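NikO protein (Streptomyces tendae, PDB 4FQD) catalyses enolpyruvyl transfer in nikkomycin biosynthesis and is related to MurA, which uses phosphoenolpyruvate and UDP-N-acetylglucosamine. Local coordinates at residues L378-A383 with G393-H398. The protein carries 4 engineered substitutions. Residues are numbered along the deposited sequence; the frame is centred on the assembly and turned at random.
Sequences LGIRTA and GPCPPH
The Schellman turn that ends helix 372-378 meets the proline-rich loop after strand 388-393, the two segments running nearly antiparallel. L378 O accepts from H398 N at 2.8 Å, almost straight (168°), and L378 CB packs on P397 CB. G379, at positive phi, passes close to the imidazole; a CB here would collide with H398 CE1. That ring is held by its own loop: H398 ND1 donates to P396 O (3.1 Å) in the ring plane, while a water bridges P396 O and G379 O. Strands 382-385 and 388-393 form the hairpin at one side of a four-stranded mixed sheet in the inverse α/β barrel of EPSP synthases, and the contact ties the helix end to the hairpin's exit. I380 splits its branches: CG2, anti to the backbone N, touches C395 SG at 3.7 Å, whereas CD1 lies 3.8 Å from P397 CD. An alanine here would lose both branches and is likely to leave a gap between the cysteine sulfur and the P397 ring. C395 SG, set between its own backbone N and carbonyl carbon (chi1 55°), accepts the hydrogen bond of R381 N at 3.3 Å; the bent arginine chain returns NH1 weakly to G379 O.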
# COMPACT_ATOMS: atom_id res chain seq x y z
N LEU A 378 8.43 -16.13 -18.78
CA LEU A 378 9.34 -15.32 -19.57
C LEU A 378 10.65 -15.04 -18.83
O LEU A 378 11.64 -14.62 -19.44
CB LEU A 378 8.68 -14.01 -19.99
CG LEU A 378 7.52 -14.13 -20.98
CD1 LEU A 378 6.95 -12.76 -21.31
CD2 LEU A 378 7.97 -14.84 -22.25
N GLY A 379 10.66 -15.28 -17.53
CA GLY A 379 11.85 -15.08 -16.72
C GLY A 379 11.65 -14.08 -15.60
O GLY A 379 12.51 -13.93 -14.73
N ILE A 380 10.51 -13.40 -15.61
CA ILE A 380 10.19 -12.42 -14.59
C ILE A 380 9.83 -13.10 -13.27
O ILE A 380 9.00 -14.00 -13.23
CB ILE A 380 9.03 -11.51 -15.03
CG1 ILE A 380 9.35 -10.86 -16.38
CG2 ILE A 380 8.74 -10.45 -13.98
CD1 ILE A 380 8.25 -9.97 -16.91
N ARG A 381 10.47 -12.67 -12.19
CA ARG A 381 10.26 -13.26 -10.87
C ARG A 381 9.12 -12.58 -10.13
O ARG A 381 9.21 -11.40 -9.80
CB ARG A 381 11.54 -13.15 -10.03
CG ARG A 381 12.81 -13.56 -10.75
CD ARG A 381 13.09 -15.05 -10.64
NE ARG A 381 14.52 -15.32 -10.61
CZ ARG A 381 15.28 -15.47 -11.69
NH1 ARG A 381 14.74 -15.36 -12.90
NH2 ARG A 381 16.57 -15.71 -11.57
N THR A 382 8.05 -13.33 -9.86
CA THR A 382 6.91 -12.78 -9.14
C THR A 382 6.51 -13.63 -7.94
O THR A 382 6.91 -14.79 -7.83
CB THR A 382 5.67 -12.62 -10.05
OG1 THR A 382 5.21 -13.91 -10.45
CG2 THR A 382 6.01 -11.79 -11.28
N ALA A 383 5.73 -13.04 -7.04
CA ALA A 383 5.18 -13.76 -5.90
C ALA A 383 3.79 -13.20 -5.60
O ALA A 383 3.59 -11.99 -5.56
CB ALA A 383 6.08 -13.62 -4.69
N GLY A 393 12.77 -7.36 -8.88
CA GLY A 393 13.64 -6.77 -9.87
C GLY A 393 15.08 -6.68 -9.38
O GLY A 393 15.31 -6.60 -8.18
N PRO A 394 16.04 -6.68 -10.31
CA PRO A 394 15.83 -6.76 -11.76
C PRO A 394 15.54 -8.19 -12.23
O PRO A 394 16.22 -9.12 -11.82
CB PRO A 394 17.17 -6.29 -12.35
CG PRO A 394 17.96 -5.76 -11.19
CD PRO A 394 17.47 -6.49 -9.99
N CYS A 395 14.52 -8.34 -13.07
CA CYS A 395 14.19 -9.63 -13.65
C CYS A 395 13.47 -9.47 -14.99
O CYS A 395 12.33 -9.91 -15.14
CB CYS A 395 13.34 -10.45 -12.68
SG CYS A 395 11.83 -9.61 -12.13
N PRO A 396 14.14 -8.85 -15.97
CA PRO A 396 13.48 -8.59 -17.26
C PRO A 396 13.20 -9.89 -18.01
O PRO A 396 13.97 -10.84 -17.89
CB PRO A 396 14.51 -7.75 -18.01
CG PRO A 396 15.81 -8.17 -17.44
CD PRO A 396 15.56 -8.47 -16.00
N PRO A 397 12.10 -9.93 -18.78
CA PRO A 397 11.74 -11.12 -19.56
C PRO A 397 12.78 -11.42 -20.63
O PRO A 397 13.24 -10.51 -21.31
CB PRO A 397 10.41 -10.71 -20.21
CG PRO A 397 10.44 -9.22 -20.24
CD PRO A 397 11.16 -8.81 -18.99
N HIS A 398 13.16 -12.69 -20.76
CA HIS A 398 14.21 -13.07 -21.70
C HIS A 398 14.01 -14.46 -22.29
O HIS A 398 14.51 -14.75 -23.37
CB HIS A 398 15.58 -12.97 -21.03
CG HIS A 398 15.76 -13.90 -19.87
ND1 HIS A 398 15.35 -13.58 -18.59
CD2 HIS A 398 16.30 -15.13 -19.79
CE1 HIS A 398 15.63 -14.58 -17.78
NE2 HIS A 398 16.21 -15.53 -18.48
O HOH W 1 14.73 -12.32 -15.10